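Local atomic coordinates of DELTA1-pyrroline-2-carboxylate reductase (Thermococcus litoralis DSM 5473, PDB entry 6T3E), a protein that reduces delta-1-pyrroline-2-carboxylate to L-proline with NADH as hydride donor, a reaction of L-hydroxyproline metabolism. Residues Met78-Lys91 with Val321-Leu333. Residues are numbered along the deposited sequence; the frame is centred on the assembly and turned at random.
With NAI (1,4-dihydronicotinamide adenine dinucleotide), chain F; PRO (proline), chain E.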
ATOM      1  N   MET B  78       3.620  -0.189   3.237  1.00 32.90           N
ATOM      2  CA  MET B  78       4.278   0.928   3.916  1.00 35.67           C
ATOM      3  C   MET B  78       4.599   2.031   2.913  1.00 34.60           C
ATOM      4  O   MET B  78       5.731   2.125   2.417  1.00 35.82           O
ATOM      5  CB  MET B  78       5.556   0.471   4.629  1.00 39.81           C
ATOM      6  CG  MET B  78       5.381  -0.741   5.545  1.00 40.73           C
ATOM      7  SD  MET B  78       6.910  -1.420   6.229  1.00 40.45           S
ATOM      8  CE  MET B  78       7.553  -0.045   7.178  1.00 41.17           C
ATOM      9  N   PRO B  79       3.637   2.893   2.609  1.00 36.47           N
ATOM     10  CA  PRO B  79       3.905   4.057   1.759  1.00 38.78           C
ATOM     11  C   PRO B  79       4.361   5.281   2.545  1.00 40.12           C
ATOM     12  O   PRO B  79       4.068   5.446   3.731  1.00 45.13           O
ATOM     13  CB  PRO B  79       2.541   4.303   1.097  1.00 40.49           C
ATOM     14  CG  PRO B  79       1.544   3.839   2.120  1.00 37.28           C
ATOM     15  CD  PRO B  79       2.203   2.736   2.919  1.00 36.01           C
ATOM     16  N   SER B  80       5.135   6.134   1.875  1.00 39.82           N
ATOM     17  CA  SER B  80       5.550   7.379   2.512  1.00 42.18           C
ATOM     18  C   SER B  80       6.045   8.351   1.453  1.00 46.76           C
ATOM     19  O   SER B  80       6.501   7.950   0.379  1.00 52.30           O
ATOM     20  CB  SER B  80       6.633   7.164   3.579  1.00 44.24           C
ATOM     21  OG  SER B  80       7.912   6.996   3.002  1.00 46.49           O
ATOM     22  N   TYR B  81       5.959   9.636   1.776  1.00 42.27           N
ATOM     23  CA  TYR B  81       6.423  10.688   0.888  1.00 36.23           C
ATOM     24  C   TYR B  81       7.279  11.641   1.700  1.00 39.97           C
ATOM     25  O   TYR B  81       6.805  12.232   2.674  1.00 42.94           O
ATOM     26  CB  TYR B  81       5.247  11.421   0.231  1.00 34.87           C
ATOM     27  CG  TYR B  81       5.667  12.607  -0.601  1.00 36.63           C
ATOM     28  CD1 TYR B  81       6.810  12.558  -1.397  1.00 38.19           C
ATOM     29  CD2 TYR B  81       4.932  13.781  -0.582  1.00 38.96           C
ATOM     30  CE1 TYR B  81       7.203  13.653  -2.155  1.00 38.89           C
ATOM     31  CE2 TYR B  81       5.314  14.880  -1.331  1.00 39.69           C
ATOM     32  CZ  TYR B  81       6.451  14.816  -2.111  1.00 41.59           C
ATOM     33  OH  TYR B  81       6.822  15.919  -2.848  1.00 43.24           O
ATOM     34  N   LEU B  82       8.540  11.776   1.313  1.00 43.43           N
ATOM     35  CA  LEU B  82       9.434  12.748   1.926  1.00 50.15           C
ATOM     36  C   LEU B  82       9.619  13.871   0.921  1.00 53.94           C
ATOM     37  O   LEU B  82      10.267  13.688  -0.118  1.00 53.69           O
ATOM     38  CB  LEU B  82      10.766  12.119   2.328  1.00 52.36           C
ATOM     39  CG  LEU B  82      10.680  10.758   3.006  1.00 52.03           C
ATOM     40  CD1 LEU B  82      12.043  10.353   3.523  1.00 47.29           C
ATOM     41  CD2 LEU B  82       9.650  10.798   4.122  1.00 58.77           C
ATOM     42  N   GLU B  83       9.068  15.039   1.253  1.00 57.47           N
ATOM     43  CA  GLU B  83       8.876  16.094   0.270  1.00 58.10           C
ATOM     44  C   GLU B  83      10.153  16.869  -0.001  1.00 56.08           C
ATOM     45  O   GLU B  83      10.391  17.261  -1.147  1.00 56.99           O
ATOM     46  CB  GLU B  83       7.753  17.020   0.735  1.00 64.54           C
ATOM     47  CG  GLU B  83       6.580  16.235   1.343  1.00 69.83           C
ATOM     48  CD  GLU B  83       5.653  17.056   2.227  1.00 74.93           C
ATOM     49  OE1 GLU B  83       6.023  17.316   3.396  1.00 75.25           O
ATOM     50  OE2 GLU B  83       4.539  17.408   1.759  1.00 78.12           O
ATOM     51  N   ASP B  84      11.006  17.051   1.007  1.00 54.43           N
ATOM     52  CA  ASP B  84      12.301  17.681   0.767  1.00 57.71           C
ATOM     53  C   ASP B  84      13.201  16.783  -0.076  1.00 55.55           C
ATOM     54  O   ASP B  84      13.789  17.228  -1.068  1.00 55.04           O
ATOM     55  CB  ASP B  84      12.973  18.014   2.097  1.00 59.38           C
ATOM     56  CG  ASP B  84      12.438  19.285   2.708  1.00 65.39           C
ATOM     57  OD1 ASP B  84      11.776  20.067   1.984  1.00 63.49           O
ATOM     58  OD2 ASP B  84      12.667  19.493   3.919  1.00 71.37           O
ATOM     59  N   SER B  85      13.316  15.512   0.300  1.00 54.85           N
ATOM     60  CA  SER B  85      14.111  14.567  -0.467  1.00 54.50           C
ATOM     61  C   SER B  85      13.419  14.130  -1.750  1.00 49.74           C
ATOM     62  O   SER B  85      14.073  13.530  -2.613  1.00 47.66           O
ATOM     63  CB  SER B  85      14.448  13.347   0.396  1.00 54.31           C
ATOM     64  OG  SER B  85      15.500  13.649   1.300  1.00 55.96           O
ATOM     65  N   GLU B  86      12.129  14.420  -1.894  1.00 47.83           N
ATOM     66  CA  GLU B  86      11.349  13.999  -3.056  1.00 47.76           C
ATOM     67  C   GLU B  86      11.462  12.491  -3.266  1.00 43.15           C
ATOM     68  O   GLU B  86      11.777  12.002  -4.351  1.00 45.72           O
ATOM     69  CB  GLU B  86      11.763  14.769  -4.307  1.00 45.83           C
ATOM     70  CG  GLU B  86      11.411  16.236  -4.258  1.00 50.16           C
ATOM     71  CD  GLU B  86       9.946  16.519  -4.568  1.00 56.42           C
ATOM     72  OE1 GLU B  86       9.103  15.621  -4.341  1.00 55.95           O
ATOM     73  OE2 GLU B  86       9.642  17.645  -5.047  1.00 57.50           O
ATOM     74  N   ALA B  87      11.197  11.758  -2.194  1.00 39.24           N
ATOM     75  CA  ALA B  87      11.179  10.303  -2.189  1.00 36.36           C
ATOM     76  C   ALA B  87       9.740   9.874  -1.945  1.00 36.26           C
ATOM     77  O   ALA B  87       9.210  10.064  -0.848  1.00 38.77           O
ATOM     78  CB  ALA B  87      12.110   9.744  -1.113  1.00 30.85           C
ATOM     79  N   LEU B  88       9.099   9.345  -2.980  1.00 38.22           N
ATOM     80  CA  LEU B  88       7.709   8.892  -2.922  1.00 37.17           C
ATOM     81  C   LEU B  88       7.731   7.391  -3.201  1.00 35.62           C
ATOM     82  O   LEU B  88       7.823   6.981  -4.363  1.00 33.25           O
ATOM     83  CB  LEU B  88       6.821   9.645  -3.920  1.00 34.10           C
ATOM     84  CG  LEU B  88       5.349   9.207  -3.985  1.00 34.14           C
ATOM     85  CD1 LEU B  88       4.638   9.266  -2.594  1.00 24.77           C
ATOM     86  CD2 LEU B  88       4.570   9.993  -5.027  1.00 30.28           C
ATOM     87  N   ALA B  89       7.687   6.579  -2.136  1.00 32.80           N
ATOM     88  CA  ALA B  89       7.907   5.143  -2.253  1.00 33.55           C
ATOM     89  C   ALA B  89       6.936   4.354  -1.390  1.00 35.56           C
ATOM     90  O   ALA B  89       6.488   4.809  -0.330  1.00 32.11           O
ATOM     91  CB  ALA B  89       9.328   4.743  -1.860  1.00 32.20           C
ATOM     92  N   VAL B  90       6.672   3.130  -1.839  1.00 36.59           N
ATOM     93  CA  VAL B  90       5.898   2.157  -1.088  1.00 36.55           C
ATOM     94  C   VAL B  90       6.643   0.820  -1.083  1.00 40.31           C
ATOM     95  O   VAL B  90       7.171   0.380  -2.109  1.00 41.70           O
ATOM     96  CB  VAL B  90       4.479   2.025  -1.682  1.00 34.53           C
ATOM     97  CG1 VAL B  90       4.543   1.628  -3.160  1.00 28.29           C
ATOM     98  CG2 VAL B  90       3.612   1.064  -0.847  1.00 32.52           C
ATOM     99  N   LYS B  91       6.703   0.182   0.081  1.00 42.40           N
ATOM    100  CA  LYS B  91       7.308  -1.135   0.225  1.00 39.18           C
ATOM    101  C   LYS B  91       6.220  -2.143   0.555  1.00 38.77           C
ATOM    102  O   LYS B  91       5.347  -1.867   1.385  1.00 44.51           O
ATOM    103  CB  LYS B  91       8.384  -1.140   1.316  1.00 40.97           C
ATOM    104  CG  LYS B  91       9.103  -2.483   1.511  1.00 36.94           C
ATOM    105  CD  LYS B  91      10.278  -2.354   2.492  1.00 37.06           C
ATOM    106  CE  LYS B  91       9.825  -2.543   3.944  1.00 38.17           C
ATOM    107  NZ  LYS B  91      10.965  -2.686   4.911  1.00 36.80           N
ATOM    108  N   VAL B 321       9.966  -1.266  15.123  1.00 33.78           N
ATOM    109  CA  VAL B 321       9.062  -2.099  14.337  1.00 35.12           C
ATOM    110  C   VAL B 321       9.132  -1.803  12.850  1.00 42.70           C
ATOM    111  O   VAL B 321       8.541  -2.557  12.061  1.00 43.31           O
ATOM    112  CB  VAL B 321       7.606  -1.962  14.821  1.00 36.11           C
ATOM    113  CG1 VAL B 321       7.444  -2.628  16.202  1.00 35.04           C
ATOM    114  CG2 VAL B 321       7.208  -0.508  14.850  1.00 27.15           C
ATOM    115  N   GLY B 322       9.755  -0.704  12.447  1.00 48.71           N
ATOM    116  CA  GLY B 322       9.886  -0.322  11.051  1.00 48.52           C
ATOM    117  C   GLY B 322       9.013   0.878  10.727  1.00 48.79           C
ATOM    118  O   GLY B 322       7.854   0.968  11.152  1.00 54.65           O
ATOM    119  N   LEU B 323       9.573   1.817   9.980  1.00 43.50           N
ATOM    120  CA  LEU B 323       8.845   3.000   9.542  1.00 40.73           C
ATOM    121  C   LEU B 323       9.123   3.228   8.059  1.00 37.85           C
ATOM    122  O   LEU B 323      10.260   3.071   7.601  1.00 41.51           O
ATOM    123  CB  LEU B 323       9.227   4.231  10.374  1.00 38.60           C
ATOM    124  CG  LEU B 323       8.258   5.416  10.299  1.00 39.19           C
ATOM    125  CD1 LEU B 323       6.849   5.043  10.738  1.00 34.25           C
ATOM    126  CD2 LEU B 323       8.797   6.588  11.107  1.00 41.24           C
ATOM    127  N   ALA B 324       8.084   3.612   7.313  1.00 27.69           N
ATOM    128  CA  ALA B 324       8.188   3.655   5.858  1.00 27.61           C
ATOM    129  C   ALA B 324       9.203   4.674   5.356  1.00 28.74           C
ATOM    130  O   ALA B 324       9.687   4.535   4.226  1.00 30.61           O
ATOM    131  CB  ALA B 324       6.819   3.942   5.235  1.00 28.54           C
ATOM    132  N   ILE B 325       9.534   5.695   6.154  1.00 32.58           N
ATOM    133  CA  ILE B 325      10.481   6.705   5.683  1.00 37.54           C
ATOM    134  C   ILE B 325      11.852   6.095   5.462  1.00 45.45           C
ATOM    135  O   ILE B 325      12.623   6.576   4.621  1.00 47.63           O
ATOM    136  CB  ILE B 325      10.576   7.898   6.650  1.00 31.89           C
ATOM    137  CG1 ILE B 325      11.126   7.462   8.008  1.00 31.01           C
ATOM    138  CG2 ILE B 325       9.251   8.576   6.786  1.00 29.19           C
ATOM    139  CD1 ILE B 325      11.539   8.632   8.879  1.00 33.69           C
ATOM    140  N   GLU B 326      12.199   5.061   6.231  1.00 45.93           N
ATOM    141  CA  GLU B 326      13.498   4.428   6.054  1.00 48.42           C
ATOM    142  C   GLU B 326      13.591   3.718   4.709  1.00 44.16           C
ATOM    143  O   GLU B 326      14.658   3.709   4.084  1.00 39.02           O
ATOM    144  CB  GLU B 326      13.757   3.468   7.213  1.00 52.65           C
ATOM    145  CG  GLU B 326      13.186   3.964   8.540  1.00 57.05           C
ATOM    146  CD  GLU B 326      13.180   2.916   9.640  1.00 58.08           C
ATOM    147  OE1 GLU B 326      13.018   1.712   9.352  1.00 56.83           O
ATOM    148  OE2 GLU B 326      13.340   3.307  10.811  1.00 60.42           O
ATOM    149  N   ASP B 327      12.482   3.161   4.224  1.00 42.94           N
ATOM    150  CA  ASP B 327      12.502   2.565   2.897  1.00 40.80           C
ATOM    151  C   ASP B 327      12.613   3.636   1.821  1.00 43.24           C
ATOM    152  O   ASP B 327      13.400   3.489   0.880  1.00 43.78           O
ATOM    153  CB  ASP B 327      11.258   1.703   2.687  1.00 42.27           C
ATOM    154  CG  ASP B 327      11.012   0.743   3.841  1.00 43.66           C
ATOM    155  OD1 ASP B 327      11.902  -0.091   4.130  1.00 43.28           O
ATOM    156  OD2 ASP B 327       9.928   0.836   4.466  1.00 41.24           O
ATOM    157  N   ALA B 328      11.880   4.745   1.964  1.00 40.88           N
ATOM    158  CA  ALA B 328      11.904   5.759   0.910  1.00 36.64           C
ATOM    159  C   ALA B 328      13.278   6.415   0.809  1.00 34.33           C
ATOM    160  O   ALA B 328      13.787   6.632  -0.293  1.00 37.92           O
ATOM    161  CB  ALA B 328      10.813   6.806   1.139  1.00 25.98           C
ATOM    162  N   ILE B 329      13.901   6.741   1.941  1.00 38.12           N
ATOM    163  CA  ILE B 329      15.202   7.399   1.878  1.00 42.70           C
ATOM    164  C   ILE B 329      16.260   6.437   1.356  1.00 45.11           C
ATOM    165  O   ILE B 329      17.201   6.845   0.663  1.00 47.60           O
ATOM    166  CB  ILE B 329      15.584   8.008   3.243  1.00 42.88           C
ATOM    167  CG1 ILE B 329      16.744   8.987   3.070  1.00 39.85           C
ATOM    168  CG2 ILE B 329      15.939   6.939   4.248  1.00 45.36           C
ATOM    169  CD1 ILE B 329      16.367  10.213   2.293  1.00 33.71           C
ATOM    170  N   THR B 330      16.137   5.152   1.681  1.00 43.94           N
ATOM    171  CA  THR B 330      17.092   4.183   1.160  1.00 44.20           C
ATOM    172  C   THR B 330      16.835   3.863  -0.316  1.00 45.56           C
ATOM    173  O   THR B 330      17.778   3.819  -1.117  1.00 42.85           O
ATOM    174  CB  THR B 330      17.051   2.937   2.036  1.00 40.73           C
ATOM    175  OG1 THR B 330      17.415   3.309   3.371  1.00 45.24           O
ATOM    176  CG2 THR B 330      18.020   1.883   1.536  1.00 37.60           C
ATOM    177  N   ALA B 331      15.562   3.727  -0.711  1.00 43.57           N
ATOM    178  CA  ALA B 331      15.244   3.448  -2.109  1.00 36.98           C
ATOM    179  C   ALA B 331      15.671   4.587  -3.017  1.00 43.06           C
ATOM    180  O   ALA B 331      16.201   4.346  -4.110  1.00 46.23           O
ATOM    181  CB  ALA B 331      13.752   3.207  -2.274  1.00 35.53           C
ATOM    182  N   LYS B 332      15.471   5.839  -2.583  1.00 42.41           N
ATOM    183  CA  LYS B 332      15.872   6.952  -3.433  1.00 41.81           C
ATOM    184  C   LYS B 332      17.388   7.086  -3.459  1.00 39.67           C
ATOM    185  O   LYS B 332      17.972   7.355  -4.513  1.00 37.70           O
ATOM    186  CB  LYS B 332      15.219   8.250  -2.946  1.00 44.37           C
ATOM    187  CG  LYS B 332      15.481   9.493  -3.815  1.00 52.88           C
ATOM    188  CD  LYS B 332      14.391   9.700  -4.909  1.00 57.80           C
ATOM    189  CE  LYS B 332      14.631  10.958  -5.793  1.00 58.91           C
ATOM    190  NZ  LYS B 332      14.301  10.756  -7.250  1.00 55.22           N
ATOM    191  N   LEU B 333      18.033   6.800  -2.330  1.00 43.87           N
ATOM    192  CA  LEU B 333      19.486   6.693  -2.264  1.00 46.47           C
ATOM    193  C   LEU B 333      19.995   5.672  -3.271  1.00 49.19           C
ATOM    194  O   LEU B 333      20.915   5.949  -4.052  1.00 50.26           O
ATOM    195  CB  LEU B 333      19.887   6.321  -0.830  1.00 45.96           C
ATOM    196  CG  LEU B 333      21.331   6.203  -0.370  1.00 47.75           C
ATOM    197  CD1 LEU B 333      21.866   4.804  -0.519  1.00 50.59           C
ATOM    198  CD2 LEU B 333      22.177   7.196  -1.126  1.00 46.05           C
TER
HETATM  199  PA  NAI F 402      14.828 -14.874  10.440  1.00 31.72           P
HETATM  200  O1A NAI F 402      13.822 -15.995  10.450  1.00 29.19           O
HETATM  201  O2A NAI F 402      15.713 -14.985   9.214  1.00 40.13           O
HETATM  202  O5B NAI F 402      15.721 -14.814  11.822  1.00 33.81           O
HETATM  203  C5B NAI F 402      14.965 -14.984  13.016  1.00 38.51           C
HETATM  204  C4B NAI F 402      15.889 -15.680  14.109  1.00 42.55           C
HETATM  205  O4B NAI F 402      15.302 -15.680  15.260  1.00 43.09           O
HETATM  206  C3B NAI F 402      16.090 -17.165  13.731  1.00 43.60           C
HETATM  207  O3B NAI F 402      17.418 -17.403  13.594  1.00 44.35           O
HETATM  208  C2B NAI F 402      15.461 -17.935  14.911  1.00 38.88           C
HETATM  209  O2B NAI F 402      16.156 -19.262  15.119  1.00 33.85           O
HETATM  210  C1B NAI F 402      15.647 -17.122  15.912  1.00 42.64           C
HETATM  211  N9A NAI F 402      14.761 -17.391  17.012  1.00 40.24           N
HETATM  212  C8A NAI F 402      13.440 -17.521  16.869  1.00 38.55           C
HETATM  213  N7A NAI F 402      12.929 -17.763  18.072  1.00 38.48           N
HETATM  214  C5A NAI F 402      13.936 -17.781  18.961  1.00 38.73           C
HETATM  215  C6A NAI F 402      13.933 -17.986  20.320  1.00 44.54           C
HETATM  216  N6A NAI F 402      12.870 -18.258  21.267  1.00 47.56           N
HETATM  217  N1A NAI F 402      15.076 -17.958  21.002  1.00 47.41           N
HETATM  218  C2A NAI F 402      16.236 -17.711  20.344  1.00 48.92           C
HETATM  219  N3A NAI F 402      16.237 -17.506  19.003  1.00 44.31           N
HETATM  220  C4A NAI F 402      15.068 -17.549  18.316  1.00 38.15           C
HETATM  221  O3  NAI F 402      13.937 -13.469  10.395  1.00 36.86           O
HETATM  222  PN  NAI F 402      14.619 -11.950  10.435  1.00 35.12           P
HETATM  223  O1N NAI F 402      14.543 -11.452   9.005  1.00 31.24           O
HETATM  224  O2N NAI F 402      16.022 -11.991  10.972  1.00 33.90           O
HETATM  225  O5D NAI F 402      13.725 -10.997  11.401  1.00 37.88           O
HETATM  226  C5D NAI F 402      14.013 -11.014  12.751  1.00 38.37           C
HETATM  227  C4D NAI F 402      12.900 -10.227  13.494  1.00 39.06           C
HETATM  228  O4D NAI F 402      12.934  -8.942  13.201  1.00 36.66           O
HETATM  229  C3D NAI F 402      11.520 -10.724  13.040  1.00 36.72           C
HETATM  230  O3D NAI F 402      10.685 -10.791  14.139  1.00 36.34           O
HETATM  231  C2D NAI F 402      11.001  -9.630  12.095  1.00 37.62           C
HETATM  232  O2D NAI F 402       9.474  -9.694  12.066  1.00 25.91           O
HETATM  233  C1D NAI F 402      11.473  -8.541  12.645  1.00 38.30           C
HETATM  234  N1N NAI F 402      11.630  -7.476  11.640  1.00 42.26           N
HETATM  235  C2N NAI F 402      11.289  -6.100  11.951  1.00 42.10           C
HETATM  236  C3N NAI F 402      11.888  -4.945  11.101  1.00 37.87           C
HETATM  237  C7N NAI F 402      12.053  -3.587  11.837  1.00 35.60           C
HETATM  238  O7N NAI F 402      11.780  -3.548  12.980  1.00 38.91           O
HETATM  239  N7N NAI F 402      12.539  -2.391  11.113  1.00 33.93           N
HETATM  240  C4N NAI F 402      12.819  -5.246   9.944  1.00 33.91           C
HETATM  241  C5N NAI F 402      12.672  -6.672   9.396  1.00 32.76           C
HETATM  242  C6N NAI F 402      12.131  -7.782  10.314  1.00 42.36           C
HETATM  243  N   PRO E 401       8.321  -5.504   9.948  1.00 45.38           N
HETATM  244  CA  PRO E 401       9.384  -5.421   8.943  1.00 46.29           C
HETATM  245  C   PRO E 401       9.432  -4.102   8.175  1.00 50.98           C
HETATM  246  O   PRO E 401       8.907  -3.064   8.605  1.00 51.27           O
HETATM  247  CB  PRO E 401       9.044  -6.573   7.999  1.00 44.23           C
HETATM  248  CG  PRO E 401       8.433  -7.608   8.892  1.00 43.63           C
HETATM  249  CD  PRO E 401       7.755  -6.865  10.033  1.00 45.22           C
HETATM  250  OXT PRO E 401      10.006  -4.051   7.087  1.00 53.03           O
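The methyl of A328 fits into the hollow between S80, A87 and A89 on the hairpin formed by strands 78-82 and 87-91, with A328 CB 3.9 Å from A87 CB. A turn earlier, A324 CB presses onto strand 78-82, 3.7 Å from M78 CB and also against the carbonyl oxygens of M78 and P79. These small residues let the helix lie close, its axis 7.3 Å from that of strand 78-82. S80 OG adds a weak hydrogen bond to A324 O. Toward the hairpin turn the bumps grow: L82 crosses I325 at about a right angle, L82 CD2 against I325 CG2 at 3.5 Å, while I329 CD1 reaches S85 and K332 lies along A87.

At the opposite end K91, its chain bent at chi3 (87°), passes over the D327 carboxylate. K91 NZ meets D327 OD1 on its syn side, 2.9 Å away and 34° out of plane, and also bonds the bound proline's OXT. R134 shares OD1, so D327 probably offsets the positive charge gathered around the ligand carboxylate. M78 SD and CE both lie against proline O, and G322 borders the nicotinamide amide. This end of the helix-on-hairpin packing thus lines part of the proline pocket of this ornithine cyclodeaminase/mu-crystallin family reductase.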